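Local atomic coordinates of genome polyprotein (Chicken sicinivirus JSY, PDB entry 6QWT), a protein that probably copies the viral RNA genome as an RNA-directed RNA polymerase, the 3Dpol region at the C-terminal end of the genome polyprotein. Residues A[4-9]-A[150-155]; A[56-61]-A[237-242]; A[275-280]-A[286-291]. All blocks are in the same frame, centred on the assembly; numbering follows the deposited sequence.

Contact 1. Residues A[4-9]-A[150-155]; sequences LACEPG and DYFYTT
Residues 6-9 leave strand 2-5 as a loop that bends round the ring end of Phe152, with no backbone pairing to segment 150-155; the nearest CA atoms, those of Gly9 and Phe152, are still 7.9 Å apart. The contact is therefore carried by one aromatic side chain reaching across to a curved piece of main chain. CG of Phe152 stands beside its backbone N and anti to the carbonyl carbon (chi1 -76°), which carries the ring out to the loop. There Glu7 O meets CZ of Phe152 at 3.5 Å, at the ring edge and near the ring plane, where the slightly positive C-H rim would probably suit a carbonyl oxygen. Cys6 comes up on one flank, its SG 3.7 Å from CE1 of Phe152. This sulfur-aromatic contact is oblique, 71° off the ring normal. On the other flank Gly9 CA lies 3.7 Å from CE2 of Phe152, a close approach of main chain that the lack of a side chain at Gly9 permits. The carboxylate of Glu7 leads away from the ring, leaving its backbone to make the contact. Lys279 adds a cation-pi interaction with the same ring and pairs its charge with Asp150, while Trp286 meets Phe152 edge-to-face. Strands 2-5 and 152-157 are not neighbours in their mixed five-stranded sheet, since the hairpin 277-282/285-290 separates them. Phe152 thus spans the hairpin on the face that carries Lys279, a side-chain bridge over two intervening strands in the mixed sheet of the polymerase fingers.

Contact 2. Residues A[56-61]-A[237-242]; sequences SAAGGG and FDSTIP. Unlike the reference sequence in segment 56-61: Ala57 (reference Lys), Ala58 (reference Gln).
No ring enters the meeting of Ala57 and Ala58 with Ser239. The aromatic group of these segments, Phe237, is turned to another side of helix 237-240, where Ile241 CD1 sits 3.5 Å above one face, displaced toward the rim; Tyr234 also meets this ring, their planes at about 45°. What faces segment 56-61 is the small side chain of Ser239. Its CB lies 3.8 Å from Ala57 O, and its OG is 4.1 Å from Ala58 CB, a loose van der Waals approach with no hydrogen bond across. The torsion of Ser239 sets OG beside its own backbone N (chi1 -69°), turned to the CA and methyl of Ala58. The CA atoms of Ala58 and Ser239 are 5.6 Å apart. Ala57 and Ala58 both depart from the reference sequence, which has Lys and Gln there. Beyond Ala58 the chain passes through Gly59, Gly60 and Gly61, the first and last with positive phi, close to the chain's first residue. Ser1 shares backbone hydrogen bonds with Gly61 and with Ser239, and its OG takes a weak one from Gly59 N. The two segments are thus joined through the N-terminal residue more than by direct touch. Asp238 probably corresponds to the second aspartate of polymerase motif A, and its backbone bonds to Asn293. A chain start held between a glycine-rich loop and the end of motif A is consistent with the buried N-terminus through which picornaviral polymerases are activated.

Contact 3. Residues A[275-280]-A[286-291]; sequences IYLSKH and WYIMKG
Five backbone hydrogen bonds join the two segments, beginning with Gly291 N to Tyr276 O at 2.7 Å. Ser278 and Met289 exchange a pair of bonds, and so do His280 and Tyr287, where Tyr287 N gives the longest of the set to His280 O at 3.2 Å. The strands run antiparallel, their axes at 158°. On the face carrying Ser278 and His280, Ser278 OG and His280 NE2 share a 2.6 Å hydrogen bond in which either may donate. Since ND1 of His280 bonds Glu176, both ring nitrogens are held and the imidazole can hardly turn. Ser278 OG also binds a water that lies within bonding distance of Ile275 O, near the end of the helix, and of Gly291 O, just past the strand. Tyr287 has its CG between the backbone N and the carbonyl carbon (chi1 59°), which sets one face of the ring against His280 CB, with CZ of Tyr287 3.4 Å from that carbon. The two rings are nearly parallel, planes at 7°, but slid apart so that they barely overlap. Met289 CB sits 3.7 Å from His280 NE2. On the opposite face Leu277 CD1 touches Ile288 CG2 at 3.7 Å, and the Lys279 chain runs alongside Ile288, CG to CG1 3.6 Å. The lysine ends go elsewhere, Lys279 to Asp150 and Lys290 to Asp62 and Asp64. Helix 267-276 runs straight into this hairpin, Tyr276 packing on helix 243-256; strand 152-157 flanks it beside 277-282 and strand 2-5 beside 285-290.

The segments come in the order 4-9, 56-61, 150-155, 237-242, 275-280, 286-291, so contacts 1 and 2 interleave and contact 3 follows both. Contacts 1 and 3 share the mixed five-stranded sheet, their centres about 7 Å apart, with Leu4 N probably bonded to Ile288 O. Contact 2 lies off this sheet, its centre about 11 Å from that of contact 3, which it touches through Ala58 CB and Met289 CE, 3.9 Å apart. Its centre is about 17 Å from that of contact 1, without touching it. The N-terminal segment thus joins the hairpin, through strand 2-5, to the probable motif A, through Ser1, and all three contacts gather round the first nine residues.

Contact 1. Residues A[4-9]-A[150-155]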
loop_
_atom_site.group_PDB
_atom_site.type_symbol
_atom_site.label_atom_id
_atom_site.label_comp_id
_atom_site.label_asym_id
_atom_site.label_seq_id
_atom_site.Cartn_x
_atom_site.Cartn_y
_atom_site.Cartn_z
ATOM N N LEU A 4 -8.966 -5.088 21.616
ATOM C CA LEU A 4 -10.096 -5.426 22.467
ATOM C C LEU A 4 -10.542 -6.862 22.215
ATOM O O LEU A 4 -10.194 -7.476 21.201
ATOM C CB LEU A 4 -11.278 -4.476 22.222
ATOM C CG LEU A 4 -10.973 -2.983 22.124
ATOM C CD1 LEU A 4 -12.209 -2.219 21.672
ATOM C CD2 LEU A 4 -10.465 -2.454 23.456
ATOM N N ALA A 5 -11.333 -7.383 23.151
ATOM C CA ALA A 5 -11.888 -8.721 23.011
ATOM C C ALA A 5 -12.946 -8.751 21.914
ATOM O O ALA A 5 -13.576 -7.738 21.599
ATOM C CB ALA A 5 -12.495 -9.191 24.332
ATOM N N CYS A 6 -13.146 -9.932 21.335
ATOM C CA CYS A 6 -14.070 -10.079 20.223
ATOM C C CYS A 6 -14.661 -11.480 20.226
ATOM O O CYS A 6 -13.954 -12.457 20.491
ATOM C CB CYS A 6 -13.373 -9.807 18.886
ATOM S SG CYS A 6 -14.407 -10.072 17.437
ATOM N N GLU A 7 -15.953 -11.568 19.926
ATOM C CA GLU A 7 -16.611 -12.863 19.845
ATOM C C GLU A 7 -16.143 -13.610 18.597
ATOM O O GLU A 7 -16.026 -13.014 17.521
ATOM C CB GLU A 7 -18.129 -12.690 19.809
ATOM C CG GLU A 7 -18.906 -13.812 20.472
ATOM C CD GLU A 7 -18.907 -13.697 21.981
ATOM O OE1 GLU A 7 -19.830 -13.061 22.533
ATOM O OE2 GLU A 7 -17.985 -14.246 22.621
ATOM N N PRO A 8 -15.861 -14.907 18.706
ATOM C CA PRO A 8 -15.458 -15.672 17.521
ATOM C C PRO A 8 -16.590 -15.770 16.510
ATOM O O PRO A 8 -17.772 -15.730 16.857
ATOM C CB PRO A 8 -15.095 -17.049 18.088
ATOM C CG PRO A 8 -15.816 -17.126 19.397
ATOM C CD PRO A 8 -15.843 -15.726 19.930
ATOM N N GLY A 9 -16.211 -15.897 15.240
ATOM C CA GLY A 9 -17.185 -15.882 14.166
ATOM C C GLY A 9 -17.432 -17.230 13.521
ATOM O O GLY A 9 -18.218 -17.333 12.577
ATOM N N ASP A 150 -20.480 -5.744 9.377
ATOM C CA ASP A 150 -19.982 -6.599 10.455
ATOM C C ASP A 150 -19.243 -7.773 9.816
ATOM O O ASP A 150 -19.870 -8.716 9.323
ATOM C CB ASP A 150 -21.143 -7.071 11.330
ATOM C CG ASP A 150 -20.689 -7.848 12.553
ATOM O OD1 ASP A 150 -19.474 -7.875 12.840
ATOM O OD2 ASP A 150 -21.557 -8.427 13.237
ATOM N N TYR A 151 -17.914 -7.722 9.828
ATOM C CA TYR A 151 -17.122 -8.704 9.100
ATOM C C TYR A 151 -15.741 -8.807 9.736
ATOM O O TYR A 151 -15.332 -7.954 10.529
ATOM C CB TYR A 151 -17.017 -8.336 7.613
ATOM C CG TYR A 151 -16.371 -6.994 7.358
ATOM C CD1 TYR A 151 -14.996 -6.881 7.204
ATOM C CD2 TYR A 151 -17.138 -5.837 7.272
ATOM C CE1 TYR A 151 -14.399 -5.656 6.976
ATOM C CE2 TYR A 151 -16.548 -4.605 7.042
ATOM C CZ TYR A 151 -15.178 -4.524 6.895
ATOM O OH TYR A 151 -14.579 -3.307 6.666
ATOM N N PHE A 152 -15.020 -9.862 9.357
ATOM C CA PHE A 152 -13.716 -10.194 9.919
ATOM C C PHE A 152 -12.624 -10.015 8.872
ATOM O O PHE A 152 -12.775 -10.460 7.730
ATOM C CB PHE A 152 -13.687 -11.641 10.422
ATOM C CG PHE A 152 -14.402 -11.855 11.726
ATOM C CD1 PHE A 152 -13.757 -11.627 12.931
ATOM C CD2 PHE A 152 -15.710 -12.311 11.747
ATOM C CE1 PHE A 152 -14.409 -11.833 14.133
ATOM C CE2 PHE A 152 -16.367 -12.520 12.949
ATOM C CZ PHE A 152 -15.714 -12.281 14.140
ATOM N N TYR A 153 -11.523 -9.377 9.266
ATOM C CA TYR A 153 -10.282 -9.462 8.509
ATOM C C TYR A 153 -9.544 -10.735 8.905
ATOM O O TYR A 153 -9.429 -11.046 10.095
ATOM C CB TYR A 153 -9.393 -8.244 8.778
ATOM C CG TYR A 153 -9.871 -6.948 8.155
ATOM C CD1 TYR A 153 -9.402 -6.533 6.910
ATOM C CD2 TYR A 153 -10.781 -6.132 8.817
ATOM C CE1 TYR A 153 -9.839 -5.340 6.340
ATOM C CE2 TYR A 153 -11.221 -4.945 8.258
ATOM C CZ TYR A 153 -10.748 -4.551 7.023
ATOM O OH TYR A 153 -11.194 -3.368 6.477
ATOM N N THR A 154 -9.048 -11.473 7.915
ATOM C CA THR A 154 -8.149 -12.592 8.174
ATOM C C THR A 154 -6.720 -12.074 8.253
ATOM O O THR A 154 -6.249 -11.399 7.333
ATOM C CB THR A 154 -8.255 -13.660 7.085
ATOM O OG1 THR A 154 -7.995 -13.069 5.806
ATOM C CG2 THR A 154 -9.639 -14.280 7.079
ATOM N N THR A 155 -6.032 -12.391 9.347
ATOM C CA THR A 155 -4.684 -11.896 9.608
ATOM C C THR A 155 -3.673 -13.025 9.450
ATOM O O THR A 155 -3.856 -14.110 10.010
ATOM C CB THR A 155 -4.584 -11.301 11.016
ATOM O OG1 THR A 155 -5.556 -10.260 11.167
ATOM C CG2 THR A 155 -3.192 -10.734 11.262
#

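Contact 2. Residues A[56-61]-A[237-242]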
loop_
_atom_site.group_PDB
_atom_site.type_symbol
_atom_site.label_atom_id
_atom_site.label_comp_id
_atom_site.label_asym_id
_atom_site.label_seq_id
_atom_site.Cartn_x
_atom_site.Cartn_y
_atom_site.Cartn_z
ATOM N N SER A 56 3.982 -6.614 18.380
ATOM C CA SER A 56 4.544 -5.818 19.468
ATOM C C SER A 56 4.238 -4.333 19.310
ATOM O O SER A 56 4.158 -3.613 20.311
ATOM C CB SER A 56 6.054 -6.045 19.564
ATOM O OG SER A 56 6.714 -5.648 18.374
ATOM N N ALA A 57 4.067 -3.856 18.076
ATOM C CA ALA A 57 3.749 -2.452 17.858
ATOM C C ALA A 57 2.261 -2.154 17.982
ATOM O O ALA A 57 1.878 -0.979 17.983
ATOM C CB ALA A 57 4.250 -2.005 16.486
ATOM N N ALA A 58 1.419 -3.179 18.072
ATOM C CA ALA A 58 0.001 -2.977 18.303
ATOM C C ALA A 58 -0.273 -2.830 19.797
ATOM O O ALA A 58 0.540 -3.205 20.646
ATOM C CB ALA A 58 -0.809 -4.138 17.728
ATOM N N GLY A 59 -1.437 -2.271 20.114
ATOM C CA GLY A 59 -1.815 -2.092 21.502
ATOM C C GLY A 59 -1.097 -0.983 22.236
ATOM O O GLY A 59 -1.212 -0.904 23.463
ATOM N N GLY A 60 -0.365 -0.118 21.532
ATOM C CA GLY A 60 0.309 0.987 22.196
ATOM C C GLY A 60 -0.598 2.142 22.573
ATOM O O GLY A 60 -0.132 3.086 23.219
ATOM N N GLY A 61 -1.875 2.093 22.191
ATOM C CA GLY A 61 -2.805 3.154 22.513
ATOM C C GLY A 61 -3.465 3.753 21.290
ATOM O O GLY A 61 -2.902 3.725 20.191
ATOM N N PHE A 237 2.895 2.252 10.715
ATOM C CA PHE A 237 1.833 3.170 10.311
ATOM C C PHE A 237 0.456 2.539 10.479
ATOM O O PHE A 237 -0.487 3.198 10.932
ATOM C CB PHE A 237 2.055 3.597 8.860
ATOM C CG PHE A 237 1.173 4.729 8.406
ATOM C CD1 PHE A 237 1.121 5.918 9.119
ATOM C CD2 PHE A 237 0.410 4.607 7.256
ATOM C CE1 PHE A 237 0.314 6.963 8.697
ATOM C CE2 PHE A 237 -0.398 5.647 6.827
ATOM C CZ PHE A 237 -0.447 6.827 7.548
ATOM N N ASP A 238 0.322 1.257 10.129
ATOM C CA ASP A 238 -0.969 0.582 10.176
ATOM C C ASP A 238 -1.476 0.359 11.594
ATOM O O ASP A 238 -2.652 0.021 11.764
ATOM C CB ASP A 238 -0.882 -0.755 9.437
ATOM C CG ASP A 238 -0.410 -0.595 8.005
ATOM O OD1 ASP A 238 -1.027 0.197 7.261
ATOM O OD2 ASP A 238 0.582 -1.253 7.626
ATOM N N SER A 239 -0.630 0.538 12.607
ATOM C CA SER A 239 -1.057 0.437 13.995
ATOM C C SER A 239 -1.206 1.791 14.676
ATOM O O SER A 239 -2.029 1.926 15.588
ATOM C CB SER A 239 -0.066 -0.417 14.798
ATOM O OG SER A 239 -0.124 -1.774 14.398
ATOM N N THR A 240 -0.450 2.798 14.245
ATOM C CA THR A 240 -0.384 4.070 14.950
ATOM C C THR A 240 -1.409 5.092 14.472
ATOM O O THR A 240 -1.538 6.150 15.100
ATOM C CB THR A 240 1.020 4.666 14.819
ATOM O OG1 THR A 240 1.397 4.695 13.437
ATOM C CG2 THR A 240 2.025 3.826 15.593
ATOM N N ILE A 241 -2.129 4.820 13.388
ATOM C CA ILE A 241 -3.128 5.763 12.891
ATOM C C ILE A 241 -4.248 5.874 13.918
ATOM O O ILE A 241 -4.861 4.858 14.282
ATOM C CB ILE A 241 -3.680 5.339 11.523
ATOM C CG1 ILE A 241 -2.652 5.604 10.424
ATOM C CG2 ILE A 241 -4.969 6.086 11.225
ATOM C CD1 ILE A 241 -2.955 4.864 9.141
ATOM N N PRO A 242 -4.544 7.069 14.414
ATOM C CA PRO A 242 -5.593 7.210 15.425
ATOM C C PRO A 242 -6.987 7.178 14.821
ATOM O O PRO A 242 -7.210 7.585 13.677
ATOM C CB PRO A 242 -5.290 8.575 16.055
ATOM C CG PRO A 242 -4.587 9.326 14.995
ATOM C CD PRO A 242 -3.805 8.324 14.197
#

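Contact 3. Residues A[275-280]-A[286-291]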
loop_
_atom_site.group_PDB
_atom_site.type_symbol
_atom_site.label_atom_id
_atom_site.label_comp_id
_atom_site.label_asym_id
_atom_site.label_seq_id
_atom_site.Cartn_x
_atom_site.Cartn_y
_atom_site.Cartn_z
ATOM N N ILE A 275 -13.583 0.113 9.682
ATOM C CA ILE A 275 -12.173 0.172 9.339
ATOM C C ILE A 275 -11.311 0.518 10.548
ATOM O O ILE A 275 -10.285 -0.122 10.777
ATOM C CB ILE A 275 -11.953 1.175 8.186
ATOM C CG1 ILE A 275 -12.361 0.545 6.856
ATOM C CG2 ILE A 275 -10.502 1.629 8.128
ATOM C CD1 ILE A 275 -12.486 1.537 5.733
ATOM N N TYR A 276 -11.710 1.517 11.342
ATOM C CA TYR A 276 -10.907 1.892 12.503
ATOM C C TYR A 276 -11.324 1.178 13.784
ATOM O O TYR A 276 -10.587 1.237 14.772
ATOM C CB TYR A 276 -10.927 3.417 12.716
ATOM C CG TYR A 276 -12.262 4.052 13.071
ATOM C CD1 TYR A 276 -12.957 4.803 12.132
ATOM C CD2 TYR A 276 -12.800 3.947 14.352
ATOM C CE1 TYR A 276 -14.161 5.407 12.444
ATOM C CE2 TYR A 276 -14.008 4.545 14.673
ATOM C CZ TYR A 276 -14.684 5.276 13.710
ATOM O OH TYR A 276 -15.884 5.881 14.004
ATOM N N LEU A 277 -12.482 0.512 13.794
ATOM C CA LEU A 277 -12.900 -0.374 14.887
ATOM C C LEU A 277 -13.198 -1.724 14.239
ATOM O O LEU A 277 -14.358 -2.102 14.054
ATOM C CB LEU A 277 -14.111 0.189 15.641
ATOM C CG LEU A 277 -14.483 -0.506 16.954
ATOM C CD1 LEU A 277 -13.308 -0.490 17.922
ATOM C CD2 LEU A 277 -15.705 0.148 17.584
ATOM N N SER A 278 -12.139 -2.451 13.897
ATOM C CA SER A 278 -12.218 -3.592 12.999
ATOM C C SER A 278 -12.081 -4.907 13.757
ATOM O O SER A 278 -11.432 -4.979 14.803
ATOM C CB SER A 278 -11.126 -3.503 11.930
ATOM O OG SER A 278 -9.845 -3.437 12.536
ATOM N N LYS A 279 -12.690 -5.954 13.203
ATOM C CA LYS A 279 -12.606 -7.301 13.749
ATOM C C LYS A 279 -11.580 -8.111 12.967
ATOM O O LYS A 279 -11.531 -8.047 11.736
ATOM C CB LYS A 279 -13.967 -8.000 13.701
ATOM C CG LYS A 279 -15.033 -7.315 14.535
ATOM C CD LYS A 279 -16.429 -7.641 14.043
ATOM C CE LYS A 279 -16.796 -9.069 14.363
ATOM N NZ LYS A 279 -18.178 -9.409 13.929
ATOM N N HIS A 280 -10.767 -8.878 13.691
ATOM C CA HIS A 280 -9.686 -9.647 13.095
ATOM C C HIS A 280 -9.705 -11.076 13.617
ATOM O O HIS A 280 -10.191 -11.345 14.717
ATOM C CB HIS A 280 -8.317 -9.022 13.398
ATOM C CG HIS A 280 -8.168 -7.611 12.921
ATOM N ND1 HIS A 280 -7.316 -7.259 11.895
ATOM C CD2 HIS A 280 -8.749 -6.459 13.337
ATOM C CE1 HIS A 280 -7.383 -5.955 11.698
ATOM N NE2 HIS A 280 -8.247 -5.446 12.557
ATOM N N TRP A 286 -9.138 -14.276 18.163
ATOM C CA TRP A 286 -10.171 -13.345 17.730
ATOM C C TRP A 286 -10.066 -12.069 18.553
ATOM O O TRP A 286 -10.044 -12.123 19.787
ATOM C CB TRP A 286 -11.559 -13.965 17.883
ATOM C CG TRP A 286 -11.680 -15.313 17.246
ATOM C CD1 TRP A 286 -11.262 -16.507 17.763
ATOM C CD2 TRP A 286 -12.256 -15.609 15.967
ATOM N NE1 TRP A 286 -11.545 -17.527 16.886
ATOM C CE2 TRP A 286 -12.154 -17.003 15.777
ATOM C CE3 TRP A 286 -12.847 -14.833 14.967
ATOM C CZ2 TRP A 286 -12.623 -17.634 14.626
ATOM C CZ3 TRP A 286 -13.313 -15.464 13.824
ATOM C CH2 TRP A 286 -13.198 -16.850 13.663
ATOM N N TYR A 287 -9.999 -10.926 17.872
ATOM C CA TYR A 287 -9.797 -9.661 18.563
ATOM C C TYR A 287 -10.319 -8.522 17.698
ATOM O O TYR A 287 -10.561 -8.681 16.499
ATOM C CB TYR A 287 -8.319 -9.445 18.915
ATOM C CG TYR A 287 -7.399 -9.445 17.716
ATOM C CD1 TYR A 287 -6.922 -10.635 17.180
ATOM C CD2 TYR A 287 -7.010 -8.253 17.117
ATOM C CE1 TYR A 287 -6.084 -10.639 16.079
ATOM C CE2 TYR A 287 -6.171 -8.247 16.016
ATOM C CZ TYR A 287 -5.711 -9.441 15.503
ATOM O OH TYR A 287 -4.877 -9.439 14.408
ATOM N N ILE A 288 -10.498 -7.371 18.340
ATOM C CA ILE A 288 -10.925 -6.144 17.685
ATOM C C ILE A 288 -9.816 -5.118 17.860
ATOM O O ILE A 288 -9.261 -4.981 18.956
ATOM C CB ILE A 288 -12.258 -5.625 18.263
ATOM C CG1 ILE A 288 -13.439 -6.353 17.617
ATOM C CG2 ILE A 288 -12.387 -4.114 18.078
ATOM C CD1 ILE A 288 -14.754 -6.154 18.345
ATOM N N MET A 289 -9.474 -4.425 16.777
ATOM C CA MET A 289 -8.487 -3.358 16.812
ATOM C C MET A 289 -9.209 -2.017 16.812
ATOM O O MET A 289 -9.975 -1.719 15.890
ATOM C CB MET A 289 -7.527 -3.456 15.626
ATOM C CG MET A 289 -6.411 -4.473 15.815
ATOM S SD MET A 289 -5.286 -4.024 17.160
ATOM C CE MET A 289 -4.430 -5.572 17.450
ATOM N N LYS A 290 -8.978 -1.222 17.852
ATOM C CA LYS A 290 -9.478 0.147 17.927
ATOM C C LYS A 290 -8.340 1.068 17.504
ATOM O O LYS A 290 -7.324 1.167 18.199
ATOM C CB LYS A 290 -9.973 0.474 19.334
ATOM C CG LYS A 290 -10.536 1.876 19.496
ATOM C CD LYS A 290 -11.114 2.070 20.893
ATOM C CE LYS A 290 -11.547 3.507 21.126
ATOM N NZ LYS A 290 -10.387 4.436 21.219
ATOM N N GLY A 291 -8.505 1.727 16.360
ATOM C CA GLY A 291 -7.429 2.474 15.745
ATOM C C GLY A 291 -6.681 1.648 14.710
ATOM O O GLY A 291 -6.830 0.429 14.607
HETATM O O HOH W 1 -8.592 -0.852 12.896
#